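Local coordinates for putative triphosphoribosyl-dephospho-coA synthase (Archaeoglobus fulgidus DSM 4304, PDB 3H9P), which is of unconfirmed function but may bind ATP and act as a triphosphoribosyl-dephospho-CoA synthase, at residues 39-42 and 43-47; 90-93 and 94-98; 143-146 and 147-150; 156-159 and 160-164; 202-205 and 206-209. One frame throughout, in Å; residues are numbered along the deposited sequence.

In the fold
The fold is built of helices, with no strand, and the five contacts follow one another along the chain without nesting. Interactions 1 and 2, on helices 36-46 and 92-105, touch: L41 CB lies 4.0 Å from S97 O, and V40 packs on V98. Interaction 3, on helix 145-151, has its centre about 9 Å from the centre of the chain and about 15 Å from that of interaction 4 on the next helix, 155-167. E149 joins these two, its carboxylate probably hydrogen-bonded to I156 N and S157 OG. Interactions 1 and 2 lie on the opposite side of the chain's centre from interaction 5 on helix 196-208, about 37 Å from interaction 2 between centres, so these local turns are spread across the helical fold.

Interaction 1: residues 39-42 and 43-47; sequences GVLR and AVKES
L41 and K45 meet one helical turn apart in the last turns of helix 36-46, where four i to i+4 backbone bonds run in succession from A43 N to E46 N; the last, E46 N to R42 O, measures 2.7 Å. The chain of K45, extended beyond CG, runs past the carbonyl of L41 and brings its CE to 3.8 Å from L41 CD1, so a methylene and not the ammonium rests on the leucine. V40 CG1 and V44 CG2 are more loosely apposed at 4.4 Å. With CG1 anti to the backbone N (chi1 170°), V44 turns CG2 back to 3.2 Å from V40 O. At the C-terminal end, A43 O accepts two bonds, from S47 N and from S47 OG at 3.1 Å, and the two donors approach from opposite faces of the carbonyl plane. The S47 hydroxyl thus ties the exit of the chain to the final turn. R42 forms a salt bridge with E29, and E46 OE1 a hydrogen bond with A26 N. V40 and V44 both pack on A101 of helix 92-105, while A43 and V44 press on F61 of helix 58-68.

Interaction 2: residues 90-93 and 94-98; sequences TDFR and DSLSV
The backbone enters helix 92-105 through D91, an extended residue at the N-cap, after which F92 and R93 take helical angles and begin the i to i+4 bonding, with L96 N on F92 O and S97 N on R93 O. D91 and D94 form a capping box, in which each aspartate serves the backbone N-H of the other. The two halves are unequal. D91 N gives a bond of 2.9 Å to D94 OD2, straight at 165° and directed at the anti lone pair of that oxygen, whereas D94 N is divided between two weak bonds, to D91 O at 3.0 Å and to D91 OD1 at 3.4 Å. D91 CG lies between its backbone N and carbonyl carbon (chi1 69°), bringing OD1 over the first turn, where it also accepts weakly from R93 N. The carboxylate planes stand 44° apart, and D91 OD1 comes within 3.2 Å of D94 OD2; the N-H groups of the helix N-terminus would probably ease that approach of like charges. D94 OD1 has a separate partner in G37 N, which links the cap to helix 36-46. T90 CB also lies against D94 OD2, while T90 OG1 is bonded to L87 O and L133 N. Beyond the cap, F92 and L96 extend together from the helix, and the leucine methyl meets the edge of the ring in its plane, with L96 CD1 3.6 Å from F92 CD2.

Interaction 3: residues 143-146 and 147-150; sequences ENLI and AREL
N144 turns its amide toward A147 because CG stands anti to its backbone N (chi1 -169°), and R148 swings back over L145 through a bend at chi3 (135°). The first torsion carries N144 OD1 to 3.2 Å from A147 N. Although the N-H points at the oxygen almost directly, the donor sits above the amide plane of N144, 59° out of it, and no lone pair is addressed. The amide also lies against the methyl of A147, with N144 CG 3.5 Å from A147 CB, so one group both caps and packs. Behind it, the backbone carbonyl of N144 accepts a long bond from R148 N at 3.3 Å, and E149 N and L150 N continue the i to i+4 series on L145 O and I146 O.

L145 and R148 run side by side. L145 CD2 lies over one face of the guanidinium, offset toward its rim, and is 3.6 Å from R148 NH2; the flat cationic group thus rests on a methyl, while NH1 has a weak, long ion pair with E142. On another flank of the helix, I146 and L150 also lie alongside each other, CG2 of I146 4.0 Å from CD1 of L150, and both touch L62 of helix 58-68. E149 leads its carboxylate away from the turn, to hydrogen bonds with I156 N and S157 OG in the following helix. The whole is an Asn N-cap with its first helical turn, opening the short helix 145-151 near the middle of this helical fold, partly buried.

Interaction 4: residues 156-159 and 160-164; sequences ISIE and GAKFL
I158 overlaps the far end of K162, its CG2 lying 4.1 Å from both K162 CE and K162 NZ as both side chains reach out in one direction. K162 gets there with CG beside its own backbone N (chi1 -63°) and an extended chain, which first passes I158 O, where CG comes to 3.3 Å. The contact is loose, and only the last methylene and the ammonium of the lysine meet the isoleucine methyl. Beneath these side chains is a regular alpha-helical i to i+4 register in helix 155-167: G160 N, A161 N, K162 N and F163 N bond in turn to I156 O, S157 O, I158 O and E159 O. The bond of K162 N to I158 O, at 2.9 Å, is the straightest of them (173°). A161 CB packs at 3.4 Å from both S157 O and I158 O. E159 and F163 face helix 171-182, where H180 touches the glutamate and stacks with the phenylalanine ring, while the carboxylate of E159 forms a salt bridge with K184. S157 OG bonds to S238 OG, and I158 and A161 rest on M76 of helix 76-88 and L242 of helix 230-246.

Interaction 5: residues 202-205 and 206-209; sequences ITEW and AEKA
K208 folds its side chain back onto the backbone of E204, placing NZ 3.1 Å from E204 O in a hydrogen bond. The donor approaches that carbonyl obliquely, 34° from its plane, and NZ also forms a salt bridge of 3.5 Å with E207 OE2. E207 CG adds a contact of 3.3 Å to E204 O, so this carbonyl oxygen is approached by the side chains of both E207 and K208.

Bends at chi3 (-88°) and chi4 in K208 turn its chain end round to the carbonyl. E207 places CG between its backbone N and carbonyl carbon, from where an extended chain carries the carboxylate to the ammonium. Along helix 196-208 the backbone bonding here shifts from i to i+4 toward i to i+3. A206 N and E207 N keep their bonds to I202 O and T203 O, but K208 N reaches E204 O only weakly and is nearer W205 O, an i to i+3 bond of 3.1 Å with the donor well above the carbonyl plane; A209 N bonds likewise to A206 O.

Further out, W205 makes an edge-to-face contact with Y198 and touches L218 and K221 of helix 212-225, while I202 and A206 pack on L182. A209 O accepts from R215 NE. With its i+4 amide bond weakened, E204 O also accepts from the lysine ammonium, and that positive charge would probably interact favourably with the carbonyl end of the helix.

Interaction 1: residues 39-42 and 43-47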
# COMPACT_ATOMS: atom_id res chain seq x y z
N GLY A 39 16.12 8.56 15.19
CA GLY A 39 15.55 9.90 15.29
C GLY A 39 14.04 9.94 15.14
O GLY A 39 13.33 10.56 15.96
N VAL A 40 13.55 9.27 14.09
CA VAL A 40 12.10 9.24 13.82
C VAL A 40 11.45 8.53 14.97
O VAL A 40 10.49 9.04 15.52
CB VAL A 40 11.78 8.51 12.48
CG1 VAL A 40 10.25 8.40 12.23
CG2 VAL A 40 12.49 9.18 11.32
N LEU A 41 12.02 7.41 15.39
CA LEU A 41 11.47 6.61 16.49
C LEU A 41 11.41 7.34 17.85
O LEU A 41 10.41 7.24 18.56
CB LEU A 41 12.20 5.26 16.59
CG LEU A 41 11.80 4.31 17.73
CD1 LEU A 41 10.40 3.78 17.53
CD2 LEU A 41 12.79 3.14 17.89
N ARG A 42 12.47 8.07 18.18
CA ARG A 42 12.52 8.91 19.37
C ARG A 42 11.51 10.04 19.27
O ARG A 42 10.74 10.28 20.22
CB ARG A 42 13.93 9.46 19.57
CG ARG A 42 14.76 8.56 20.52
CD ARG A 42 16.23 8.37 20.13
NE ARG A 42 16.85 7.31 20.91
CZ ARG A 42 17.49 7.48 22.07
NH1 ARG A 42 17.64 8.69 22.60
NH2 ARG A 42 18.01 6.42 22.71
N ALA A 43 11.49 10.71 18.13
CA ALA A 43 10.53 11.80 17.94
C ALA A 43 9.14 11.29 18.21
O ALA A 43 8.36 11.94 18.90
CB ALA A 43 10.64 12.42 16.52
N VAL A 44 8.83 10.11 17.67
CA VAL A 44 7.49 9.56 17.80
C VAL A 44 7.18 9.20 19.24
O VAL A 44 6.12 9.54 19.75
CB VAL A 44 7.25 8.33 16.86
CG1 VAL A 44 5.94 7.63 17.20
CG2 VAL A 44 7.28 8.75 15.42
N LYS A 45 8.10 8.48 19.88
CA LYS A 45 7.88 8.13 21.28
C LYS A 45 7.74 9.40 22.11
O LYS A 45 6.87 9.50 22.97
CB LYS A 45 9.01 7.26 21.80
CG LYS A 45 9.02 5.85 21.23
CD LYS A 45 10.13 5.03 21.87
CE LYS A 45 10.21 3.64 21.29
NZ LYS A 45 11.02 2.75 22.17
N GLU A 46 8.54 10.41 21.81
CA GLU A 46 8.59 11.60 22.66
C GLU A 46 7.32 12.41 22.65
O GLU A 46 6.71 12.63 23.69
CB GLU A 46 9.79 12.49 22.32
CG GLU A 46 10.98 12.19 23.18
CD GLU A 46 12.14 13.14 22.97
OE1 GLU A 46 11.93 14.34 22.60
OE2 GLU A 46 13.29 12.67 23.20
N SER A 47 6.91 12.85 21.46
CA SER A 47 5.78 13.73 21.34
C SER A 47 4.45 12.98 21.58
O SER A 47 3.37 13.52 21.35
CB SER A 47 5.80 14.40 19.98
OG SER A 47 5.67 13.42 18.99

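Interaction 2: residues 90-93 and 94-98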
# COMPACT_ATOMS: atom_id res chain seq x y z
N THR A 90 21.90 5.45 4.76
CA THR A 90 21.29 4.78 5.92
C THR A 90 21.50 3.29 5.73
O THR A 90 22.02 2.88 4.71
CB THR A 90 19.76 5.03 6.01
OG1 THR A 90 19.15 4.68 4.76
CG2 THR A 90 19.47 6.49 6.37
N ASP A 91 21.14 2.48 6.72
CA ASP A 91 21.14 1.01 6.53
C ASP A 91 19.78 0.42 6.95
O ASP A 91 18.82 1.18 7.20
CB ASP A 91 22.32 0.37 7.25
CG ASP A 91 22.18 0.43 8.74
OD1 ASP A 91 21.12 0.88 9.22
OD2 ASP A 91 23.14 0.05 9.45
N PHE A 92 19.69 -0.91 7.01
CA PHE A 92 18.39 -1.60 7.22
C PHE A 92 17.85 -1.35 8.61
O PHE A 92 16.64 -1.35 8.83
CB PHE A 92 18.46 -3.11 6.91
CG PHE A 92 19.21 -3.92 7.94
CD1 PHE A 92 20.53 -4.26 7.74
CD2 PHE A 92 18.58 -4.35 9.11
CE1 PHE A 92 21.23 -5.03 8.69
CE2 PHE A 92 19.27 -5.10 10.05
CZ PHE A 92 20.60 -5.44 9.84
N ARG A 93 18.74 -1.10 9.56
CA ARG A 93 18.31 -0.77 10.90
C ARG A 93 17.52 0.53 10.93
O ARG A 93 16.60 0.67 11.74
CB ARG A 93 19.49 -0.68 11.84
CG ARG A 93 20.26 -1.98 11.93
CD ARG A 93 21.04 -2.02 13.20
NE ARG A 93 21.41 -3.39 13.54
CZ ARG A 93 22.08 -3.72 14.64
NH1 ARG A 93 22.45 -2.77 15.50
NH2 ARG A 93 22.37 -5.00 14.86
N ASP A 94 17.82 1.46 10.03
CA ASP A 94 17.01 2.69 9.95
C ASP A 94 15.58 2.40 9.49
O ASP A 94 14.62 2.97 10.00
CB ASP A 94 17.65 3.71 9.02
CG ASP A 94 18.93 4.25 9.58
OD1 ASP A 94 18.82 4.97 10.61
OD2 ASP A 94 20.04 3.91 9.03
N SER A 95 15.47 1.51 8.52
CA SER A 95 14.18 1.01 8.06
C SER A 95 13.36 0.36 9.15
O SER A 95 12.18 0.63 9.27
CB SER A 95 14.42 -0.01 6.96
OG SER A 95 14.74 0.70 5.80
N LEU A 96 14.03 -0.47 9.95
CA LEU A 96 13.42 -1.20 11.05
C LEU A 96 12.92 -0.24 12.15
O LEU A 96 11.80 -0.38 12.63
CB LEU A 96 14.43 -2.24 11.63
CG LEU A 96 14.75 -3.47 10.76
CD1 LEU A 96 15.80 -4.42 11.39
CD2 LEU A 96 13.48 -4.26 10.45
N SER A 97 13.76 0.72 12.54
CA SER A 97 13.34 1.79 13.43
C SER A 97 12.16 2.56 12.84
O SER A 97 11.18 2.82 13.54
CB SER A 97 14.47 2.77 13.66
OG SER A 97 15.47 2.16 14.43
N VAL A 98 12.24 2.90 11.57
CA VAL A 98 11.13 3.64 11.02
C VAL A 98 9.83 2.82 11.07
O VAL A 98 8.78 3.36 11.44
CB VAL A 98 11.46 4.17 9.61
CG1 VAL A 98 10.21 4.70 8.91
CG2 VAL A 98 12.49 5.29 9.72

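Interaction 3: residues 143-146 and 147-150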
# COMPACT_ATOMS: atom_id res chain seq x y z
N GLU A 143 1.45 7.02 -5.08
CA GLU A 143 0.57 7.87 -4.27
C GLU A 143 1.20 8.29 -2.95
O GLU A 143 0.72 9.24 -2.31
CB GLU A 143 -0.77 7.20 -3.96
CG GLU A 143 -0.67 6.06 -2.95
CD GLU A 143 -0.66 4.69 -3.63
OE1 GLU A 143 -0.41 4.61 -4.87
OE2 GLU A 143 -0.94 3.68 -2.92
N ASN A 144 2.22 7.55 -2.53
CA ASN A 144 2.90 7.81 -1.26
C ASN A 144 3.82 9.05 -1.36
O ASN A 144 4.98 8.96 -1.78
CB ASN A 144 3.65 6.55 -0.81
CG ASN A 144 4.17 6.64 0.61
OD1 ASN A 144 4.38 7.73 1.14
ND2 ASN A 144 4.43 5.49 1.22
N LEU A 145 3.29 10.20 -0.99
CA LEU A 145 3.98 11.49 -1.11
C LEU A 145 5.24 11.62 -0.24
O LEU A 145 6.25 12.18 -0.67
CB LEU A 145 3.00 12.65 -0.85
CG LEU A 145 1.71 12.76 -1.70
CD1 LEU A 145 0.86 13.93 -1.19
CD2 LEU A 145 1.96 12.94 -3.20
N ILE A 146 5.23 11.06 0.96
CA ILE A 146 6.39 11.23 1.85
C ILE A 146 7.56 10.40 1.33
O ILE A 146 8.72 10.87 1.35
CB ILE A 146 6.03 10.91 3.33
CG1 ILE A 146 5.20 12.06 3.91
CG2 ILE A 146 7.27 10.62 4.24
CD1 ILE A 146 4.26 11.60 5.07
N ALA A 147 7.24 9.20 0.84
CA ALA A 147 8.24 8.25 0.27
C ALA A 147 9.00 8.87 -0.89
O ALA A 147 10.23 8.81 -1.00
CB ALA A 147 7.52 6.97 -0.21
N ARG A 148 8.21 9.47 -1.76
CA ARG A 148 8.64 10.22 -2.93
C ARG A 148 9.51 11.45 -2.60
O ARG A 148 10.48 11.71 -3.30
CB ARG A 148 7.35 10.58 -3.65
CG ARG A 148 7.34 11.73 -4.63
CD ARG A 148 6.22 11.37 -5.53
NE ARG A 148 5.33 12.46 -5.82
CZ ARG A 148 4.08 12.28 -6.19
NH1 ARG A 148 3.56 11.06 -6.24
NH2 ARG A 148 3.33 13.34 -6.49
N GLU A 149 9.18 12.20 -1.55
CA GLU A 149 10.08 13.22 -0.97
C GLU A 149 11.40 12.61 -0.45
O GLU A 149 12.47 13.23 -0.54
CB GLU A 149 9.40 13.92 0.23
CG GLU A 149 8.23 14.79 -0.16
CD GLU A 149 8.67 16.03 -0.92
OE1 GLU A 149 9.10 17.01 -0.30
OE2 GLU A 149 8.61 16.00 -2.15
N LEU A 150 11.32 11.42 0.15
CA LEU A 150 12.51 10.86 0.72
C LEU A 150 13.44 10.39 -0.39
O LEU A 150 14.66 10.32 -0.19
CB LEU A 150 12.18 9.74 1.73
CG LEU A 150 12.24 10.24 3.21
CD1 LEU A 150 11.18 11.26 3.48
CD2 LEU A 150 12.14 9.11 4.23

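Interaction 4: residues 156-159 and 160-164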
# COMPACT_ATOMS: atom_id res chain seq x y z
N ILE A 156 8.49 18.39 -3.25
CA ILE A 156 7.30 19.08 -2.75
C ILE A 156 7.62 20.11 -1.64
O ILE A 156 7.13 21.22 -1.66
CB ILE A 156 6.23 18.07 -2.30
CG1 ILE A 156 5.83 17.21 -3.51
CG2 ILE A 156 5.02 18.80 -1.75
CD1 ILE A 156 5.23 15.80 -3.18
N SER A 157 8.49 19.76 -0.72
CA SER A 157 8.83 20.64 0.37
C SER A 157 9.50 21.93 -0.09
O SER A 157 9.21 23.00 0.44
CB SER A 157 9.74 19.89 1.37
OG SER A 157 9.04 18.74 1.85
N ILE A 158 10.41 21.79 -1.04
CA ILE A 158 11.11 22.92 -1.69
C ILE A 158 10.16 23.86 -2.42
O ILE A 158 10.24 25.08 -2.25
CB ILE A 158 12.19 22.40 -2.70
CG1 ILE A 158 13.31 21.72 -1.94
CG2 ILE A 158 12.75 23.55 -3.61
CD1 ILE A 158 14.17 20.81 -2.79
N GLU A 159 9.24 23.29 -3.18
CA GLU A 159 8.20 24.05 -3.89
C GLU A 159 7.31 24.77 -2.88
O GLU A 159 6.96 25.93 -3.07
CB GLU A 159 7.37 23.12 -4.81
CG GLU A 159 6.03 23.68 -5.23
CD GLU A 159 5.03 22.64 -5.74
OE1 GLU A 159 5.28 21.40 -5.63
OE2 GLU A 159 3.96 23.08 -6.25
N GLY A 160 6.95 24.08 -1.80
CA GLY A 160 6.22 24.71 -0.71
C GLY A 160 7.05 25.83 -0.06
O GLY A 160 6.49 26.91 0.25
N ALA A 161 8.36 25.62 0.09
CA ALA A 161 9.19 26.64 0.71
C ALA A 161 9.24 27.91 -0.16
O ALA A 161 9.03 29.04 0.32
CB ALA A 161 10.58 26.11 0.97
N LYS A 162 9.46 27.72 -1.45
CA LYS A 162 9.41 28.82 -2.40
C LYS A 162 8.04 29.54 -2.37
O LYS A 162 7.99 30.76 -2.48
CB LYS A 162 9.73 28.31 -3.79
CG LYS A 162 11.14 27.73 -3.94
CD LYS A 162 11.36 27.26 -5.39
CE LYS A 162 12.84 27.07 -5.69
NZ LYS A 162 13.09 26.10 -6.81
N PHE A 163 6.95 28.80 -2.19
CA PHE A 163 5.63 29.41 -2.11
C PHE A 163 5.59 30.40 -0.93
O PHE A 163 5.20 31.57 -1.10
CB PHE A 163 4.60 28.31 -1.96
CG PHE A 163 3.15 28.77 -2.02
CD1 PHE A 163 2.44 28.71 -3.22
CD2 PHE A 163 2.48 29.15 -0.87
CE1 PHE A 163 1.08 29.08 -3.28
CE2 PHE A 163 1.14 29.54 -0.90
CZ PHE A 163 0.42 29.49 -2.11
N LEU A 164 5.99 29.92 0.25
CA LEU A 164 6.04 30.72 1.49
C LEU A 164 6.93 31.92 1.35
O LEU A 164 6.53 33.04 1.71
CB LEU A 164 6.54 29.87 2.67
CG LEU A 164 5.61 28.77 3.20
CD1 LEU A 164 6.38 27.80 4.14
CD2 LEU A 164 4.28 29.32 3.87

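Interaction 5: residues 202-205 and 206-209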
# COMPACT_ATOMS: atom_id res chain seq x y z
N ILE A 202 -11.25 16.00 -2.79
CA ILE A 202 -10.71 17.01 -1.88
C ILE A 202 -9.92 18.03 -2.65
O ILE A 202 -10.04 19.22 -2.42
CB ILE A 202 -9.78 16.38 -0.81
CG1 ILE A 202 -10.54 15.33 0.01
CG2 ILE A 202 -9.16 17.46 0.14
CD1 ILE A 202 -11.76 15.87 0.63
N THR A 203 -9.09 17.56 -3.58
CA THR A 203 -8.30 18.50 -4.35
C THR A 203 -9.25 19.46 -5.07
O THR A 203 -9.02 20.67 -5.04
CB THR A 203 -7.34 17.83 -5.31
OG1 THR A 203 -8.09 17.17 -6.31
CG2 THR A 203 -6.48 16.82 -4.56
N GLU A 204 -10.35 18.95 -5.61
CA GLU A 204 -11.31 19.81 -6.34
C GLU A 204 -12.06 20.76 -5.42
O GLU A 204 -12.36 21.91 -5.82
CB GLU A 204 -12.28 18.98 -7.18
CG GLU A 204 -11.55 18.20 -8.25
CD GLU A 204 -12.39 17.12 -8.92
OE1 GLU A 204 -13.42 16.74 -8.34
OE2 GLU A 204 -12.00 16.66 -10.02
N TRP A 205 -12.38 20.29 -4.21
CA TRP A 205 -13.08 21.14 -3.24
C TRP A 205 -12.10 22.15 -2.71
O TRP A 205 -12.45 23.32 -2.53
CB TRP A 205 -13.65 20.34 -2.07
CG TRP A 205 -14.68 19.31 -2.47
CD1 TRP A 205 -15.50 19.35 -3.56
CD2 TRP A 205 -14.99 18.10 -1.77
NE1 TRP A 205 -16.29 18.23 -3.60
CE2 TRP A 205 -16.00 17.45 -2.51
CE3 TRP A 205 -14.52 17.51 -0.59
CZ2 TRP A 205 -16.57 16.22 -2.10
CZ3 TRP A 205 -15.06 16.29 -0.20
CH2 TRP A 205 -16.07 15.66 -0.95
N ALA A 206 -10.86 21.70 -2.47
CA ALA A 206 -9.83 22.62 -2.00
C ALA A 206 -9.64 23.76 -2.98
O ALA A 206 -9.56 24.90 -2.56
CB ALA A 206 -8.47 21.91 -1.69
N GLU A 207 -9.57 23.47 -4.28
CA GLU A 207 -9.22 24.55 -5.23
C GLU A 207 -10.37 25.54 -5.35
O GLU A 207 -10.20 26.63 -5.85
CB GLU A 207 -8.78 24.02 -6.60
CG GLU A 207 -9.83 23.26 -7.36
CD GLU A 207 -9.32 22.68 -8.67
OE1 GLU A 207 -8.13 22.90 -9.02
OE2 GLU A 207 -10.12 22.03 -9.38
N LYS A 208 -11.54 25.16 -4.87
CA LYS A 208 -12.68 26.05 -4.96
C LYS A 208 -12.99 26.65 -3.61
O LYS A 208 -13.88 27.50 -3.50
CB LYS A 208 -13.89 25.33 -5.60
CG LYS A 208 -13.76 25.22 -7.12
CD LYS A 208 -14.94 24.54 -7.80
CE LYS A 208 -14.76 23.02 -7.86
NZ LYS A 208 -13.49 22.60 -8.57
N ALA A 209 -12.26 26.23 -2.58
CA ALA A 209 -12.41 26.84 -1.26
C ALA A 209 -11.43 28.01 -1.08
O ALA A 209 -10.26 27.80 -0.70
CB ALA A 209 -12.26 25.81 -0.13